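Local coordinates for 6-phospho-alpha-glucosidase (Merdibacter massiliensis, PDB 6VC6), which probably hydrolyses 6-phospho-alpha-glucosides, using bound NAD and manganese in the redox mechanism of glycoside hydrolase family 4, at residues 90-93 and 94-97; 116-119 and 120-123; 170-173 and 174-178; 281-284 and 285-289; 425-428 and 429-432. All blocks are in the same frame, centred on the assembly; numbering follows the deposited sequence.

Interaction 1 of 5, residues 90-93 and 94-97. With G6P (6-O-phosphono-alpha-D-glucopyranose), chain F.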
# COMPACT_ATOMS: atom_id res chain seq x y z
N LEU A 90 -6.63 13.28 0.78
CA LEU A 90 -6.26 13.50 2.17
C LEU A 90 -7.34 14.17 3.02
O LEU A 90 -7.39 13.88 4.23
CB LEU A 90 -4.95 14.30 2.23
CG LEU A 90 -3.71 13.55 1.76
CD1 LEU A 90 -2.51 14.49 1.67
CD2 LEU A 90 -3.41 12.38 2.68
N PRO A 91 -8.20 15.06 2.49
CA PRO A 91 -9.31 15.56 3.32
C PRO A 91 -10.19 14.46 3.89
O PRO A 91 -10.67 14.59 5.03
CB PRO A 91 -10.08 16.47 2.36
CG PRO A 91 -9.04 16.98 1.44
CD PRO A 91 -8.05 15.86 1.26
N MSE A 92 -10.42 13.38 3.15
CA MSE A 92 -11.25 12.30 3.64
C MSE A 92 -10.47 11.37 4.57
O MSE A 92 -11.05 10.74 5.45
CB MSE A 92 -11.85 11.51 2.48
CG MSE A 92 -13.00 12.22 1.77
SE MSE A 92 -14.37 12.89 2.99
CE MSE A 92 -14.84 11.22 3.88
N ARG A 93 -9.15 11.29 4.36
CA ARG A 93 -8.31 10.59 5.32
C ARG A 93 -8.35 11.28 6.68
O ARG A 93 -8.31 10.63 7.72
CB ARG A 93 -6.87 10.50 4.80
CG ARG A 93 -5.91 9.80 5.76
CD ARG A 93 -4.47 9.84 5.25
NE ARG A 93 -3.57 9.10 6.13
CZ ARG A 93 -2.27 8.94 5.89
NH1 ARG A 93 -1.72 9.46 4.81
NH2 ARG A 93 -1.52 8.25 6.74
N ARG A 94 -8.43 12.61 6.67
CA ARG A 94 -8.58 13.37 7.90
C ARG A 94 -9.87 12.99 8.62
O ARG A 94 -9.88 12.78 9.84
CB ARG A 94 -8.55 14.87 7.60
CG ARG A 94 -8.30 15.76 8.80
CD ARG A 94 -8.21 17.22 8.37
NE ARG A 94 -7.77 18.09 9.45
CZ ARG A 94 -8.59 18.66 10.33
NH1 ARG A 94 -9.89 18.44 10.26
NH2 ARG A 94 -8.10 19.43 11.29
N GLU A 95 -10.97 12.89 7.87
CA GLU A 95 -12.24 12.51 8.47
C GLU A 95 -12.20 11.08 8.99
O GLU A 95 -12.79 10.77 10.04
CB GLU A 95 -13.37 12.67 7.46
CG GLU A 95 -13.57 14.10 6.97
CD GLU A 95 -14.30 14.97 7.98
OE1 GLU A 95 -14.98 14.41 8.86
OE2 GLU A 95 -14.20 16.21 7.88
N ASP A 96 -11.51 10.19 8.28
CA ASP A 96 -11.35 8.81 8.76
C ASP A 96 -10.66 8.78 10.11
O ASP A 96 -11.07 8.05 11.02
CB ASP A 96 -10.56 7.99 7.74
CG ASP A 96 -11.30 7.82 6.42
OD1 ASP A 96 -12.54 7.97 6.40
OD2 ASP A 96 -10.63 7.53 5.41
N GLU A 97 -9.59 9.57 10.27
CA GLU A 97 -8.81 9.52 11.49
C GLU A 97 -9.48 10.29 12.62
O GLU A 97 -9.51 9.81 13.76
CB GLU A 97 -7.41 10.07 11.23
CG GLU A 97 -6.49 9.12 10.48
CD GLU A 97 -5.31 9.84 9.86
OE1 GLU A 97 -5.25 11.08 9.98
OE2 GLU A 97 -4.44 9.18 9.25
C1 G6P F . 3.28 2.42 5.02
C2 G6P F . 2.39 1.54 4.15
C3 G6P F . 1.46 2.31 3.21
C4 G6P F . 0.90 3.50 3.95
C5 G6P F . 2.05 4.46 4.21
C6 G6P F . 1.55 5.62 5.06
O1 G6P F . 4.66 2.07 4.81
O2 G6P F . 3.20 0.66 3.37
O3 G6P F . 0.40 1.47 2.75
O4 G6P F . -0.10 4.13 3.14
O5 G6P F . 3.14 3.86 4.92
O6 G6P F . 2.39 6.75 4.81
P G6P F . 1.95 8.21 5.31
O1P G6P F . 1.04 8.69 4.21
O2P G6P F . 1.25 7.97 6.63
O3P G6P F . 3.25 8.96 5.45
O HOH W 1 -11.39 16.89 6.06
O HOH W 2 -2.96 7.08 9.22
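Arg93 and Glu97, one turn apart on helix 89-102, form an i to i+4 salt bridge beside the sugar phosphate of this Rossmann-type, family 4 enzyme. The ionic bond runs from Arg93 NE to Glu97 OE2, 3.2 Å away. OE2 is met from above the carboxylate plane, which stands 64° from the guanidinium. A water bridges the same pair, accepting from Arg93 NH2 and donating to Glu97 OE2 at 2.6 Å. Glu97 OE1 turns to Thr282 OG1 and Ala284 N, so this carboxylate joins the arginine to helix 283-289. The phosphate is gripped by two more bonds, Arg93 NH1 to G6P O1P at 2.9 Å and Arg93 NH2 to G6P O2P at 2.8 Å. With CG opposite the backbone N (chi1 179°) and the chain extended to NE, the guanidinium reaches the phosphate edge-on, P lying in its plane. Main-chain bonds follow the alpha-helical pattern. The one from Glu95 N to Pro91 O is weak, and a second water donates to that same carbonyl at 2.6 Å. Apolar contact is slight: the selenomethionine methyl, Met92 CE, rests 4.1 Å from Glu95 CB.

Interaction 2 of 5, residues 116-119 and 120-123; sequences MAYG and LRSC. With NAD (nicotinamide-adenine-dinucleotide), chain G.
Ala117 O is gripped twice on helix 113-136, by Arg121 N one turn on at 3.3 Å and by Trp437 NE1 from the C-terminal segment. This helix belongs to the crossover between parallel strands 80-83 and 141-144 of the Rossmann-type sheet that binds NAD. The Arg121 side chain folds back over its own helix, bent at chi3 (-57°), and lays one guanidinium face over Ala117 O and Tyr118 CA. Its nitrogens bond outward: NE to Ala87 O, NH1 to Asn433 OD1 and NH2 to Asp96 OD2. That spread should fix the rotation of the guanidinium and balance its charge. Arg121 NH2 also comes within 3.5 Å of Tyr118 CD1, the ring and guanidinium planes being 24° apart. Tyr118 throws its ring off the helix toward the cofactor, CG lying opposite the backbone N (chi1 -175°). Ser122 OG, bonded to Asn147 O, sits over one ring face, 3.4 Å from Tyr118 CE1. Ser122 N meanwhile bonds Tyr118 O at 2.9 Å, so one serine meets the tyrosine at both its carbonyl and its ring. On another side of the helix, Cys123 N bonds Gly119 O at 2.8 Å, and the Cys123 side chain packs on helices 149-159 and 378-400. At the ring's far edge NAD O3D lies in the ring plane, 2.7 Å from Tyr118 OH.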
# COMPACT_ATOMS: atom_id res chain seq x y z
N MSE A 116 -11.47 0.89 6.85
CA MSE A 116 -12.63 0.30 6.20
C MSE A 116 -13.48 1.38 5.52
O MSE A 116 -14.10 1.13 4.49
CB MSE A 116 -13.47 -0.49 7.20
CG MSE A 116 -12.82 -1.80 7.62
SE MSE A 116 -13.91 -2.86 8.83
CE MSE A 116 -13.58 -1.87 10.48
N ALA A 117 -13.49 2.58 6.10
CA ALA A 117 -14.13 3.71 5.44
C ALA A 117 -13.38 4.08 4.17
O ALA A 117 -13.99 4.29 3.11
CB ALA A 117 -14.21 4.90 6.39
N TYR A 118 -12.06 4.18 4.26
CA TYR A 118 -11.24 4.36 3.07
C TYR A 118 -11.40 3.19 2.11
O TYR A 118 -11.37 3.38 0.89
CB TYR A 118 -9.77 4.52 3.48
CG TYR A 118 -8.81 4.84 2.36
CD1 TYR A 118 -9.23 5.52 1.22
CD2 TYR A 118 -7.47 4.46 2.44
CE1 TYR A 118 -8.35 5.81 0.19
CE2 TYR A 118 -6.59 4.74 1.42
CZ TYR A 118 -7.03 5.42 0.30
OH TYR A 118 -6.14 5.70 -0.72
N GLY A 119 -11.60 1.98 2.63
CA GLY A 119 -11.78 0.83 1.77
C GLY A 119 -13.04 0.90 0.93
O GLY A 119 -13.04 0.55 -0.25
N LEU A 120 -14.14 1.38 1.53
CA LEU A 120 -15.39 1.49 0.78
C LEU A 120 -15.29 2.53 -0.32
O LEU A 120 -15.84 2.35 -1.41
CB LEU A 120 -16.54 1.81 1.74
CG LEU A 120 -17.09 0.63 2.54
CD1 LEU A 120 -18.32 1.04 3.33
CD2 LEU A 120 -17.40 -0.54 1.63
N ARG A 121 -14.58 3.64 -0.05
CA ARG A 121 -14.34 4.63 -1.10
C ARG A 121 -13.47 4.06 -2.21
O ARG A 121 -13.71 4.32 -3.39
CB ARG A 121 -13.69 5.88 -0.50
CG ARG A 121 -14.61 6.70 0.39
CD ARG A 121 -14.04 8.10 0.61
NE ARG A 121 -12.70 8.07 1.18
CZ ARG A 121 -12.43 7.90 2.47
NH1 ARG A 121 -13.42 7.74 3.34
NH2 ARG A 121 -11.18 7.89 2.90
N SER A 122 -12.46 3.27 -1.84
CA SER A 122 -11.55 2.72 -2.84
C SER A 122 -12.24 1.65 -3.69
O SER A 122 -11.98 1.55 -4.89
CB SER A 122 -10.30 2.16 -2.17
OG SER A 122 -9.53 3.19 -1.59
N CYS A 123 -13.11 0.85 -3.08
CA CYS A 123 -13.84 -0.17 -3.83
C CYS A 123 -14.62 0.46 -4.98
O CYS A 123 -14.61 -0.06 -6.11
CB CYS A 123 -14.78 -0.94 -2.92
SG CYS A 123 -13.98 -2.12 -1.81
PA NAD G . -2.63 12.12 -2.50
O1A NAD G . -1.44 13.04 -2.40
O2A NAD G . -4.00 12.61 -2.10
O5B NAD G . -2.72 11.57 -4.01
C5B NAD G . -3.92 10.95 -4.48
C4B NAD G . -4.17 11.38 -5.92
O4B NAD G . -5.07 10.47 -6.55
C3B NAD G . -4.80 12.76 -5.97
O3B NAD G . -4.07 13.59 -6.86
C2B NAD G . -6.20 12.53 -6.52
O2B NAD G . -6.56 13.59 -7.41
C1B NAD G . -6.07 11.21 -7.24
N9A NAD G . -7.36 10.48 -7.28
C8A NAD G . -8.25 10.34 -6.28
N7A NAD G . -9.33 9.61 -6.67
C5A NAD G . -9.13 9.28 -7.96
C6A NAD G . -9.88 8.51 -8.99
N6A NAD G . -11.08 7.95 -8.72
N1A NAD G . -9.32 8.40 -10.22
C2A NAD G . -8.12 8.96 -10.51
N3A NAD G . -7.40 9.66 -9.62
C4A NAD G . -7.84 9.85 -8.36
O3 NAD G . -2.33 10.77 -1.69
PN NAD G . -0.83 10.26 -1.37
O1N NAD G . -0.53 10.55 0.08
O2N NAD G . 0.10 10.74 -2.45
O5D NAD G . -1.04 8.68 -1.53
C5D NAD G . -1.08 8.09 -2.83
C4D NAD G . -1.61 6.67 -2.69
O4D NAD G . -0.53 5.75 -2.59
C3D NAD G . -2.45 6.53 -1.43
O3D NAD G . -3.66 5.85 -1.74
C2D NAD G . -1.62 5.65 -0.52
O2D NAD G . -2.45 4.81 0.29
C1D NAD G . -0.82 4.84 -1.53
N1N NAD G . 0.38 4.25 -0.95
C2N NAD G . 0.42 2.92 -0.85
C3N NAD G . 1.52 2.27 -0.32
C7N NAD G . 1.51 0.78 -0.23
O7N NAD G . 2.34 0.21 0.44
N7N NAD G . 0.56 0.11 -0.90
C4N NAD G . 2.60 3.02 0.12
C5N NAD G . 2.54 4.41 0.02
C6N NAD G . 1.41 5.01 -0.53

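Interaction 3 of 5, residues 170-173 and 174-178. With MN (manganese (II) ion), chain E; NAD (nicotinamide-adenine-dinucleotide), chain G; G6P (6-O-phosphono-alpha-D-glucopyranose), chain F.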
# COMPACT_ATOMS: atom_id res chain seq x y z
N CYS A 170 2.64 -3.78 -1.71
CA CYS A 170 2.87 -2.89 -0.58
C CYS A 170 4.36 -2.85 -0.28
O CYS A 170 5.04 -3.87 -0.39
CB CYS A 170 2.11 -3.36 0.67
SG CYS A 170 2.49 -2.44 2.18
N ASP A 171 4.85 -1.67 0.10
CA ASP A 171 6.27 -1.48 0.33
C ASP A 171 6.68 -1.68 1.78
O ASP A 171 7.86 -1.52 2.10
CB ASP A 171 6.72 -0.09 -0.16
CG ASP A 171 6.04 1.04 0.57
OD1 ASP A 171 6.39 2.21 0.29
OD2 ASP A 171 5.16 0.79 1.42
N GLN A 172 5.74 -2.03 2.66
CA GLN A 172 6.09 -2.22 4.07
C GLN A 172 7.00 -3.42 4.29
O GLN A 172 7.99 -3.28 5.04
CB GLN A 172 4.81 -2.30 4.91
CG GLN A 172 5.03 -2.83 6.32
CD GLN A 172 5.60 -1.79 7.26
OE1 GLN A 172 5.97 -2.10 8.39
NE2 GLN A 172 5.68 -0.55 6.80
N PRO A 173 6.75 -4.60 3.70
CA PRO A 173 7.70 -5.71 3.91
C PRO A 173 9.12 -5.40 3.47
O PRO A 173 10.07 -5.80 4.15
CB PRO A 173 7.08 -6.85 3.09
CG PRO A 173 5.63 -6.54 3.07
CD PRO A 173 5.55 -5.05 2.97
N GLU A 174 9.30 -4.69 2.35
CA GLU A 174 10.65 -4.33 1.92
C GLU A 174 11.26 -3.29 2.85
O GLU A 174 12.46 -3.35 3.14
CB GLU A 174 10.64 -3.83 0.48
CG GLU A 174 12.00 -3.32 0.02
CD GLU A 174 12.00 -2.82 -1.42
OE1 GLU A 174 11.96 -3.66 -2.34
OE2 GLU A 174 12.04 -1.59 -1.62
N ASN A 175 10.46 -2.33 3.31
CA ASN A 175 10.98 -1.30 4.21
C ASN A 175 11.48 -1.91 5.52
O ASN A 175 12.42 -1.38 6.13
CB ASN A 175 9.91 -0.25 4.48
CG ASN A 175 9.79 0.76 3.35
OD1 ASN A 175 10.73 0.97 2.59
ND2 ASN A 175 8.63 1.38 3.24
N ILE A 176 10.87 -3.00 5.97
CA ILE A 176 11.36 -3.70 7.15
C ILE A 176 12.70 -4.37 6.85
O ILE A 176 13.62 -4.35 7.68
CB ILE A 176 10.31 -4.70 7.65
CG1 ILE A 176 9.15 -3.97 8.32
CG2 ILE A 176 10.94 -5.70 8.62
CD1 ILE A 176 7.89 -4.78 8.42
N MSE A 177 12.83 -4.96 5.67
CA MSE A 177 14.09 -5.56 5.24
C MSE A 177 15.17 -4.49 5.13
O MSE A 177 16.32 -4.72 5.48
CB MSE A 177 13.92 -6.29 3.91
CG MSE A 177 13.10 -7.57 3.99
SE MSE A 177 13.92 -8.94 5.12
CE MSE A 177 12.91 -8.62 6.77
N ARG A 178 14.77 -3.31 4.64
CA ARG A 178 15.70 -2.18 4.58
C ARG A 178 16.12 -1.75 5.98
O ARG A 178 17.29 -1.43 6.21
CB ARG A 178 15.07 -1.01 3.83
CG ARG A 178 14.94 -1.23 2.33
CD ARG A 178 14.19 -0.08 1.67
NE ARG A 178 14.25 -0.15 0.22
CZ ARG A 178 15.19 0.43 -0.53
NH1 ARG A 178 16.16 1.12 0.05
NH2 ARG A 178 15.16 0.31 -1.85
MN MN E . 1.26 -0.67 2.44
PA NAD G . -2.63 12.12 -2.50
O1A NAD G . -1.44 13.04 -2.40
O2A NAD G . -4.00 12.61 -2.10
O5B NAD G . -2.72 11.57 -4.01
C5B NAD G . -3.92 10.95 -4.48
C4B NAD G . -4.17 11.38 -5.92
O4B NAD G . -5.07 10.47 -6.55
C3B NAD G . -4.80 12.76 -5.97
O3B NAD G . -4.07 13.59 -6.86
C2B NAD G . -6.20 12.53 -6.52
O2B NAD G . -6.56 13.59 -7.41
C1B NAD G . -6.07 11.21 -7.24
N9A NAD G . -7.36 10.48 -7.28
C8A NAD G . -8.25 10.34 -6.28
N7A NAD G . -9.33 9.61 -6.67
C5A NAD G . -9.13 9.28 -7.96
C6A NAD G . -9.88 8.51 -8.99
N6A NAD G . -11.08 7.95 -8.72
N1A NAD G . -9.32 8.40 -10.22
C2A NAD G . -8.12 8.96 -10.51
N3A NAD G . -7.40 9.66 -9.62
C4A NAD G . -7.84 9.85 -8.36
O3 NAD G . -2.33 10.77 -1.69
PN NAD G . -0.83 10.26 -1.37
O1N NAD G . -0.53 10.55 0.08
O2N NAD G . 0.10 10.74 -2.45
O5D NAD G . -1.04 8.68 -1.53
C5D NAD G . -1.08 8.09 -2.83
C4D NAD G . -1.61 6.67 -2.69
O4D NAD G . -0.53 5.75 -2.59
C3D NAD G . -2.45 6.53 -1.43
O3D NAD G . -3.66 5.85 -1.74
C2D NAD G . -1.62 5.65 -0.52
O2D NAD G . -2.45 4.81 0.29
C1D NAD G . -0.82 4.84 -1.53
N1N NAD G . 0.38 4.25 -0.95
C2N NAD G . 0.42 2.92 -0.85
C3N NAD G . 1.52 2.27 -0.32
C7N NAD G . 1.51 0.78 -0.23
O7N NAD G . 2.34 0.21 0.44
N7N NAD G . 0.56 0.11 -0.90
C4N NAD G . 2.60 3.02 0.12
C5N NAD G . 2.54 4.41 0.02
C6N NAD G . 1.41 5.01 -0.53
C1 G6P F . 3.28 2.42 5.02
C2 G6P F . 2.39 1.54 4.15
C3 G6P F . 1.46 2.31 3.21
C4 G6P F . 0.90 3.50 3.95
C5 G6P F . 2.05 4.46 4.21
C6 G6P F . 1.55 5.62 5.06
O1 G6P F . 4.66 2.07 4.81
O2 G6P F . 3.20 0.66 3.37
O3 G6P F . 0.40 1.47 2.75
O4 G6P F . -0.10 4.13 3.14
O5 G6P F . 3.14 3.86 4.92
O6 G6P F . 2.39 6.75 4.81
P G6P F . 1.95 8.21 5.31
O1P G6P F . 1.04 8.69 4.21
O2P G6P F . 1.25 7.97 6.63
O3P G6P F . 3.25 8.96 5.45
O HOH W 3 6.94 -5.64 0.01
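From Asp171 CB, 4.2 Å from Asn175 ND2 where strand 166-169 gives way to helix 172-184, the side chain turns to place CG between the backbone N and the carbonyl carbon (chi1 62°). Asp171 CG passes 3.7 Å from the same ND2, its carboxylate plane 50° from the asparagine amide. The oxygens then part: OD1 bonds His319 ND1 and lies 3.9 Å from NAD C4N, while OD2 reaches G6P O2 at 2.8 Å. The Asp171 main chain also holds the nicotinamide amide, N donating to NAD O7N over 3.2 Å. With an alanine here the carboxylate is gone, and His319 ND1 would probably lack its acceptor and the sugar O2 its acidic neighbour. Next to it, Cys170 SG binds manganese at 2.2 Å and also accepts from Gln172 N at 3.3 Å, a capping bond that ties the metal ligand to the helix start. Gln172 doubles back through a bent chi2 so that OE1, bonded to Thr262 OG1, sits 3.3 Å from Ile176 CD1. Manganese is completed by G6P O2 and O3, NAD O7N and His200. Metal chelated by the sugar's O2 and O3 beside the nicotinamide is the hallmark of the family 4 glycosidase active site, where oxidation at C3 is thought to begin the reaction.

Interaction 4 of 5, residues 281-284 and 285-289. With G6P (6-O-phosphono-alpha-D-glucopyranose), chain F.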
# COMPACT_ATOMS: atom_id res chain seq x y z
N TYR A 281 -5.04 16.50 15.97
CA TYR A 281 -3.99 16.67 14.97
C TYR A 281 -3.48 15.28 14.62
O TYR A 281 -2.70 14.69 15.36
CB TYR A 281 -2.86 17.57 15.49
CG TYR A 281 -1.86 17.95 14.42
CD1 TYR A 281 -2.15 18.96 13.51
CD2 TYR A 281 -0.64 17.31 14.32
CE1 TYR A 281 -1.24 19.32 12.53
CE2 TYR A 281 0.28 17.66 13.35
CZ TYR A 281 -0.03 18.66 12.46
OH TYR A 281 0.88 19.01 11.48
N THR A 282 -3.93 14.76 13.48
CA THR A 282 -3.70 13.38 13.11
C THR A 282 -2.61 13.26 12.05
O THR A 282 -2.02 14.25 11.61
CB THR A 282 -5.01 12.74 12.63
OG1 THR A 282 -5.45 13.41 11.44
CG2 THR A 282 -6.08 12.86 13.70
N ARG A 283 -2.35 12.02 11.62
CA ARG A 283 -1.31 11.76 10.64
C ARG A 283 -1.63 12.42 9.30
O ARG A 283 -0.73 12.88 8.60
CB ARG A 283 -1.11 10.26 10.47
CG ARG A 283 -0.13 9.86 9.38
CD ARG A 283 1.25 10.45 9.62
NE ARG A 283 2.16 10.16 8.51
CZ ARG A 283 3.36 10.72 8.36
NH1 ARG A 283 3.80 11.61 9.24
NH2 ARG A 283 4.12 10.40 7.32
N ALA A 284 -2.91 12.46 8.93
CA ALA A 284 -3.30 13.15 7.71
C ALA A 284 -2.93 14.63 7.77
O ALA A 284 -2.53 15.22 6.76
CB ALA A 284 -4.80 12.99 7.46
N ASP A 285 -3.04 15.24 8.95
CA ASP A 285 -2.60 16.61 9.12
C ASP A 285 -1.08 16.71 9.04
O ASP A 285 -0.54 17.70 8.52
CB ASP A 285 -3.11 17.17 10.45
CG ASP A 285 -4.62 17.19 10.53
OD1 ASP A 285 -5.26 17.78 9.63
OD2 ASP A 285 -5.17 16.62 11.50
N GLU A 286 -0.37 15.70 9.55
CA GLU A 286 1.09 15.68 9.44
C GLU A 286 1.52 15.61 7.98
O GLU A 286 2.48 16.28 7.58
CB GLU A 286 1.67 14.49 10.21
CG GLU A 286 1.27 14.41 11.67
CD GLU A 286 1.72 13.11 12.31
OE1 GLU A 286 1.04 12.64 13.24
OE2 GLU A 286 2.76 12.56 11.88
N VAL A 287 0.83 14.80 7.18
CA VAL A 287 1.15 14.71 5.76
C VAL A 287 0.82 16.01 5.05
O VAL A 287 1.59 16.49 4.22
CB VAL A 287 0.42 13.52 5.12
CG1 VAL A 287 0.62 13.52 3.61
CG2 VAL A 287 0.90 12.21 5.73
N ILE A 288 -0.34 16.60 5.37
CA ILE A 288 -0.68 17.88 4.75
C ILE A 288 0.36 18.93 5.11
O ILE A 288 0.82 19.68 4.25
CB ILE A 288 -2.10 18.31 5.15
CG1 ILE A 288 -3.13 17.39 4.49
CG2 ILE A 288 -2.36 19.74 4.70
CD1 ILE A 288 -4.55 17.64 4.93
N ASP A 289 0.79 18.98 6.37
CA ASP A 289 1.80 19.96 6.74
C ASP A 289 3.21 19.53 6.37
O ASP A 289 4.12 20.37 6.38
CB ASP A 289 1.74 20.26 8.24
CG ASP A 289 0.48 21.00 8.63
OD1 ASP A 289 -0.04 20.74 9.73
OD2 ASP A 289 0.01 21.85 7.84
C1 G6P F . 3.28 2.42 5.02
C2 G6P F . 2.39 1.54 4.15
C3 G6P F . 1.46 2.31 3.21
C4 G6P F . 0.90 3.50 3.95
C5 G6P F . 2.05 4.46 4.21
C6 G6P F . 1.55 5.62 5.06
O1 G6P F . 4.66 2.07 4.81
O2 G6P F . 3.20 0.66 3.37
O3 G6P F . 0.40 1.47 2.75
O4 G6P F . -0.10 4.13 3.14
O5 G6P F . 3.14 3.86 4.92
O6 G6P F . 2.39 6.75 4.81
P G6P F . 1.95 8.21 5.31
O1P G6P F . 1.04 8.69 4.21
O2P G6P F . 1.25 7.97 6.63
O3P G6P F . 3.25 8.96 5.45
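Bent at chi2 (58°), the Arg283 side chain swings its end round to Glu286 on the first turn of helix 283-289, pairing Arg283 NH1 with Glu286 OE2 at 3.0 Å. The guanidinium then stands 79° to the glutamate carboxylate, with OE2 in the guanidinium plane. Val287 CG2 covers one guanidinium face, 3.7 Å from Arg283 NE. NH1 also bridges to Asp238 OD2, while NE and NH2 serve the bound sugar phosphate: Arg283 NE gives to G6P O2P at 3.0 Å, nearly straight, and NH2 to G6P O3P. A leucine here would probably cost the phosphate these two bonds and leave Glu286 without its ionic mate. At the helix start Thr282 is the N-cap, and Thr282 N donates to Asp285 OD2 at 3.0 Å through the anti lone pair, one half of a capping box. Thr282 OG1 turns instead to Glu97. The Tyr281 ring runs forward along the helix, CG anti to the backbone N (chi1 -171°), so that Asp285 CB sits over one face, a CH-pi contact 3.9 Å from the centroid. Tyr281 OH donates to Asp289 OD1 at 2.6 Å, ring and carboxylate lying nearly coplanar. The helix packs on helix 89-102, where Arg94 and His98 take the two oxygens of Asp285, and on helix 239-246, where Ser240 bonds Glu286 OE2 and Trp241 touches Arg283.

Interaction 5 of 5, residues 425-428 and 429-432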
# COMPACT_ATOMS: atom_id res chain seq x y z
N ILE A 425 -20.02 4.37 15.07
CA ILE A 425 -19.03 4.83 14.10
C ILE A 425 -19.56 4.70 12.68
O ILE A 425 -19.41 5.62 11.87
CB ILE A 425 -17.70 4.06 14.29
CG1 ILE A 425 -17.12 4.33 15.68
CG2 ILE A 425 -16.71 4.45 13.21
CD1 ILE A 425 -15.79 3.64 15.92
N LEU A 426 -20.19 3.56 12.36
CA LEU A 426 -20.69 3.34 11.01
C LEU A 426 -21.68 4.42 10.59
O LEU A 426 -21.65 4.91 9.46
CB LEU A 426 -21.33 1.96 10.90
CG LEU A 426 -22.02 1.59 9.59
CD1 LEU A 426 -21.09 1.78 8.40
CD2 LEU A 426 -22.53 0.16 9.65
N ASP A 427 -22.58 4.81 11.50
CA ASP A 427 -23.54 5.86 11.19
C ASP A 427 -22.84 7.19 10.94
O ASP A 427 -23.24 7.96 10.05
CB ASP A 427 -24.56 6.00 12.32
CG ASP A 427 -25.54 4.85 12.35
OD1 ASP A 427 -25.53 4.02 11.42
OD2 ASP A 427 -26.34 4.77 13.31
N ALA A 428 -21.78 7.48 11.70
CA ALA A 428 -21.03 8.71 11.48
C ALA A 428 -20.29 8.69 10.15
O ALA A 428 -20.14 9.73 9.51
CB ALA A 428 -20.05 8.94 12.64
N MSE A 429 -19.82 7.52 9.73
CA MSE A 429 -19.08 7.39 8.47
C MSE A 429 -20.00 7.55 7.27
O MSE A 429 -19.63 8.15 6.26
CB MSE A 429 -18.37 6.04 8.41
CG MSE A 429 -17.39 5.78 9.54
SE MSE A 429 -15.58 6.39 9.19
CE MSE A 429 -15.77 8.24 9.74
N ILE A 430 -21.21 7.00 7.39
CA ILE A 430 -22.18 7.07 6.29
C ILE A 430 -22.50 8.52 5.94
O ILE A 430 -22.67 8.87 4.77
CB ILE A 430 -23.45 6.27 6.65
CG1 ILE A 430 -23.17 4.77 6.63
CG2 ILE A 430 -24.60 6.61 5.71
CD1 ILE A 430 -24.33 3.93 7.11
N GLU A 431 -22.56 9.38 6.96
CA GLU A 431 -22.95 10.77 6.73
C GLU A 431 -21.87 11.53 5.98
O GLU A 431 -22.15 12.21 4.99
CB GLU A 431 -23.27 11.45 8.06
CG GLU A 431 -24.32 12.55 7.98
CD GLU A 431 -25.71 12.01 7.69
OE1 GLU A 431 -26.57 12.81 7.25
OE2 GLU A 431 -25.95 10.80 7.90
N VAL A 432 -20.62 11.44 6.44
CA VAL A 432 -19.54 12.20 5.81
C VAL A 432 -19.12 11.61 4.47
O VAL A 432 -18.58 12.33 3.63
CB VAL A 432 -18.32 12.29 6.75
CG1 VAL A 432 -18.57 13.34 7.83
CG2 VAL A 432 -18.01 10.94 7.37
O HOH W 4 -25.81 8.11 9.13
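Ile425 and Met429, a selenomethionine, lie side by side on the buried face of helix 419-432, Ile425 CG2 and Met429 CG 4.0 Å apart. This is the close-packed part of the i to i+4 contacts along an alpha-helix. Met429 CG also presses to 3.1 Å from Ile425 O, the carbonyl that takes the hydrogen bond of Met429 N at 2.9 Å. Beyond CG the chain bends at both chi2 (-90°) and chi3 (85°), curling SE and CE away along the neighbouring helices. The next pair is apolar too: Leu426, its CG anti to the backbone N (chi1 175°), brings CD1 to 4.0 Å from Ile430 CG1, and Ile430 N bonds Leu426 O. The outer side is looser. Glu431 N reaches Asp427 O only weakly, at 3.5 Å, and a water fills in, donating to Asp427 O at 2.7 Å and to Glu431 OE2 at 3.0 Å. The charged ends find partners beyond the segments: Asp427 OD1 bonds Tyr403 OH and Glu431 OE1 pairs with Lys434 NZ. Across its apolar side the helix is held among three others: Ala428, Met429 and Val432 touch Ile99 of helix 89-102, Met429 reaches Ala117 of helix 113-136, and Leu426 packs on Tyr403 and Ala406 of helix 403-412, with Trp437 of the following loop against Leu426, Met429 and Ile430.

How the interactions relate
All five are short-range contacts; interactions 1, 2 and 5 lie within helices, 3 and 4 at helix starts. Interactions 2 and 3 are buried and both face NAD: the former offers a tyrosine to a ribose, the latter a metal ligand and a carboxylate at the reaction centre. Interactions 1 and 4, partly buried, hold the phosphate end of the same sugar with one arginine each, and a salt bridge from Arg94 to Asp285 locks their helices together. A second salt bridge, Asp96 to Arg121, ties interaction 1 to interaction 2. Interaction 5, far from the ligands, is chiefly apolar with a wet outer edge; it meets interactions 1 and 2 by packing alone, through Val432 and Met429.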